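PDB 6FJY: CsuC from Acinetobacter baumannii, which probably acts as the periplasmic chaperone of archaic chaperone-usher Csu pili, holding the tip adhesin CsuE in a pre-assembly complex by donor-strand complementation. Local coordinates for residues Ser161-Phe172 and Tyr196-Ile207. Sequence-based numbering, arbitrary orientation.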
# COMPACT_ATOMS: atom_id res chain seq x y z
N SER A 161 -2.72 31.27 18.35
CA SER A 161 -3.64 30.25 18.84
C SER A 161 -3.22 28.89 18.30
O SER A 161 -2.78 28.78 17.15
CB SER A 161 -5.08 30.55 18.44
OG SER A 161 -5.54 31.75 19.04
N GLU A 162 -3.35 27.86 19.13
CA GLU A 162 -2.95 26.52 18.76
C GLU A 162 -3.97 25.50 19.26
O GLU A 162 -4.34 25.53 20.44
CB GLU A 162 -1.56 26.19 19.32
CG GLU A 162 -0.40 26.93 18.66
CD GLU A 162 0.94 26.51 19.23
OE1 GLU A 162 0.98 25.99 20.37
OE2 GLU A 162 1.97 26.67 18.54
N LEU A 163 -4.42 24.63 18.36
CA LEU A 163 -5.36 23.57 18.69
C LEU A 163 -4.58 22.35 19.18
O LEU A 163 -3.65 21.90 18.50
CB LEU A 163 -6.22 23.19 17.49
CG LEU A 163 -7.14 21.97 17.70
CD1 LEU A 163 -8.13 22.22 18.80
CD2 LEU A 163 -7.85 21.57 16.41
N TYR A 164 -4.98 21.82 20.33
CA TYR A 164 -4.36 20.64 20.91
C TYR A 164 -5.30 19.46 20.73
O TYR A 164 -6.49 19.55 21.05
CB TYR A 164 -4.06 20.86 22.40
CG TYR A 164 -2.97 21.86 22.73
CD1 TYR A 164 -3.17 23.23 22.53
CD2 TYR A 164 -1.77 21.46 23.28
CE1 TYR A 164 -2.18 24.15 22.84
CE2 TYR A 164 -0.78 22.37 23.60
CZ TYR A 164 -0.99 23.71 23.38
OH TYR A 164 0.01 24.61 23.71
N LEU A 165 -4.76 18.34 20.23
CA LEU A 165 -5.51 17.10 20.08
C LEU A 165 -4.81 16.01 20.88
O LEU A 165 -3.60 15.82 20.74
CB LEU A 165 -5.63 16.70 18.61
CG LEU A 165 -6.92 17.05 17.87
CD1 LEU A 165 -7.54 18.30 18.42
CD2 LEU A 165 -6.64 17.20 16.38
N LYS A 166 -5.57 15.30 21.70
CA LYS A 166 -5.01 14.22 22.51
C LYS A 166 -5.67 12.91 22.12
O LYS A 166 -6.87 12.85 21.87
CB LYS A 166 -5.21 14.48 24.01
CG LYS A 166 -4.68 13.35 24.88
CD LYS A 166 -4.91 13.58 26.37
CE LYS A 166 -4.08 14.72 26.92
NZ LYS A 166 -4.50 15.00 28.33
N ASN A 167 -4.86 11.87 22.01
CA ASN A 167 -5.33 10.52 21.75
C ASN A 167 -5.06 9.67 22.98
O ASN A 167 -3.90 9.47 23.36
CB ASN A 167 -4.63 9.94 20.52
CG ASN A 167 -5.32 8.72 19.99
OD1 ASN A 167 -6.13 8.10 20.67
ND2 ASN A 167 -5.00 8.36 18.75
N ASN A 168 -6.13 9.18 23.61
CA ASN A 168 -6.03 8.27 24.76
C ASN A 168 -6.20 6.81 24.37
O ASN A 168 -6.19 5.95 25.25
CB ASN A 168 -7.06 8.67 25.81
CG ASN A 168 -6.86 10.08 26.28
OD1 ASN A 168 -5.76 10.45 26.71
ND2 ASN A 168 -7.90 10.90 26.18
N GLY A 169 -6.43 6.53 23.08
CA GLY A 169 -6.53 5.17 22.61
C GLY A 169 -5.18 4.58 22.25
O GLY A 169 -4.17 5.25 22.17
N GLN A 170 -5.20 3.26 22.01
CA GLN A 170 -4.01 2.51 21.66
C GLN A 170 -3.73 2.48 20.16
O GLN A 170 -2.76 1.85 19.74
CB GLN A 170 -4.13 1.07 22.18
CG GLN A 170 -4.37 0.91 23.69
CD GLN A 170 -3.10 1.05 24.53
OE1 GLN A 170 -2.04 1.45 24.04
NE2 GLN A 170 -3.19 0.68 25.80
N LYS A 171 -4.56 3.13 19.34
CA LYS A 171 -4.33 3.21 17.90
C LYS A 171 -4.37 4.67 17.45
O LYS A 171 -4.99 5.52 18.10
CB LYS A 171 -5.33 2.40 17.08
CG LYS A 171 -5.17 0.90 17.19
CD LYS A 171 -5.99 0.18 16.13
CE LYS A 171 -5.26 0.16 14.78
NZ LYS A 171 -5.30 1.47 14.10
N PHE A 172 -3.67 4.95 16.36
CA PHE A 172 -3.58 6.30 15.81
C PHE A 172 -4.88 6.72 15.12
O PHE A 172 -5.70 5.89 14.72
CB PHE A 172 -2.43 6.40 14.80
CG PHE A 172 -2.68 5.63 13.52
CD1 PHE A 172 -2.44 4.26 13.45
CD2 PHE A 172 -3.17 6.27 12.39
CE1 PHE A 172 -2.66 3.55 12.28
CE2 PHE A 172 -3.40 5.56 11.20
CZ PHE A 172 -3.15 4.19 11.15
N TYR A 196 -2.05 13.61 11.86
CA TYR A 196 -1.85 12.39 12.62
C TYR A 196 -1.89 12.72 14.10
O TYR A 196 -1.23 13.67 14.55
CB TYR A 196 -0.51 11.73 12.29
CG TYR A 196 -0.53 10.82 11.08
CD1 TYR A 196 -0.95 9.49 11.18
CD2 TYR A 196 -0.11 11.30 9.84
CE1 TYR A 196 -0.98 8.67 10.05
CE2 TYR A 196 -0.13 10.49 8.72
CZ TYR A 196 -0.56 9.17 8.83
OH TYR A 196 -0.56 8.39 7.70
N VAL A 197 -2.70 11.98 14.85
CA VAL A 197 -2.63 11.97 16.31
C VAL A 197 -2.29 10.55 16.72
O VAL A 197 -3.14 9.66 16.71
CB VAL A 197 -3.94 12.45 16.96
CG1 VAL A 197 -3.74 12.65 18.45
CG2 VAL A 197 -4.39 13.74 16.31
N LEU A 198 -1.03 10.33 17.08
CA LEU A 198 -0.56 9.00 17.41
C LEU A 198 -1.18 8.53 18.73
O LEU A 198 -1.64 9.32 19.56
CB LEU A 198 0.97 8.99 17.50
CG LEU A 198 1.74 9.19 16.20
CD1 LEU A 198 3.22 9.22 16.47
CD2 LEU A 198 1.42 8.10 15.16
N SER A 199 -1.18 7.21 18.90
CA SER A 199 -1.70 6.58 20.11
C SER A 199 -1.00 7.10 21.36
O SER A 199 0.23 7.24 21.39
CB SER A 199 -1.52 5.07 20.02
OG SER A 199 -0.14 4.78 20.04
N ASN A 200 -1.79 7.35 22.40
CA ASN A 200 -1.26 7.79 23.69
C ASN A 200 -0.34 9.00 23.52
O ASN A 200 0.77 9.05 24.06
CB ASN A 200 -0.54 6.64 24.41
CG ASN A 200 -1.38 5.38 24.47
OD1 ASN A 200 -2.31 5.26 25.27
ND2 ASN A 200 -1.03 4.40 23.63
N SER A 201 -0.80 9.97 22.74
CA SER A 201 0.00 11.13 22.40
C SER A 201 -0.89 12.36 22.32
O SER A 201 -2.12 12.26 22.23
CB SER A 201 0.74 10.94 21.06
OG SER A 201 1.50 9.74 21.06
N THR A 202 -0.25 13.53 22.34
CA THR A 202 -0.91 14.81 22.16
C THR A 202 -0.09 15.63 21.18
O THR A 202 1.15 15.63 21.25
CB THR A 202 -1.08 15.58 23.48
OG1 THR A 202 -1.87 14.83 24.41
CG2 THR A 202 -1.73 16.95 23.25
N VAL A 203 -0.77 16.30 20.24
CA VAL A 203 -0.12 17.19 19.29
C VAL A 203 -0.90 18.49 19.22
O VAL A 203 -2.07 18.56 19.60
CB VAL A 203 0.02 16.59 17.88
CG1 VAL A 203 1.34 15.89 17.75
CG2 VAL A 203 -1.13 15.67 17.58
N LYS A 204 -0.24 19.53 18.71
CA LYS A 204 -0.85 20.85 18.57
C LYS A 204 -0.67 21.37 17.15
O LYS A 204 0.29 21.02 16.46
CB LYS A 204 -0.28 21.84 19.59
CG LYS A 204 1.23 21.87 19.74
CD LYS A 204 1.61 22.84 20.86
CE LYS A 204 3.11 22.94 21.05
NZ LYS A 204 3.45 23.93 22.13
N PHE A 205 -1.60 22.23 16.73
CA PHE A 205 -1.57 22.76 15.37
C PHE A 205 -1.68 24.28 15.38
O PHE A 205 -1.64 24.90 16.44
CB PHE A 205 -2.74 22.19 14.56
CG PHE A 205 -2.61 20.73 14.24
CD1 PHE A 205 -1.37 20.14 14.09
CD2 PHE A 205 -3.74 19.95 14.10
CE1 PHE A 205 -1.26 18.78 13.80
CE2 PHE A 205 -3.63 18.60 13.81
CZ PHE A 205 -2.39 18.02 13.66
N ALA A 206 -1.83 24.87 14.20
CA ALA A 206 -1.91 26.31 14.02
C ALA A 206 -3.32 26.66 13.56
O ALA A 206 -3.77 26.15 12.53
CB ALA A 206 -0.86 26.80 13.01
N ILE A 207 -4.01 27.53 14.30
CA ILE A 207 -5.40 27.83 13.98
C ILE A 207 -5.72 29.30 14.23
O ILE A 207 -4.83 30.12 14.47
CB ILE A 207 -6.37 26.94 14.77
CG1 ILE A 207 -6.02 26.96 16.26
CG2 ILE A 207 -6.38 25.51 14.24
CD1 ILE A 207 -6.98 27.75 17.09
O HOH W 1 -0.38 1.61 21.35
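L165 and V203 form a hydrogen-bonded antiparallel pair in the middle of strands 162-167 and 201-204, whose axes come within 4.6 Å of each other at 165°. L165 N donates to V203 O at 2.8 Å, and V203 N returns a bond to L165 O. Between Y164 and K204, K204 CB sits over the centre of the Y164 phenol ring, 4.0 Å from its centroid. K204 CG lies between its backbone N and carbonyl carbon, and from there the extended chain follows the ring toward the hydroxyl, bringing NZ into a long salt bridge, 3.7 Å, with E162 OE1. On the same face, the aliphatic chain of K166 passes over T202 OG1. The opposite face carries L165, whose CB meets V197 CG2 at 3.9 Å and whose CD2 approaches the F205 ring.

N167 ties the strand end to the turn beyond it. CG, anti to the backbone N (chi1 -165°), turns the amide so that ND2 donates to V197 O, 3.1 Å away and in the amide plane, and also to K171 O. OD1 accepts from G169 N, closing an Asx turn, and from V148 N. Farther out, N200 ND2 binds Q170 OE1 at 3.1 Å, the two amides 70° apart.

N200 and S201 both face N167 in a G1 beta bulge beside strand 201-204, the outermost of its sheet within this chain, in the second immunoglobulin-like domain, consistent with the two-domain PapD-like chaperone fold.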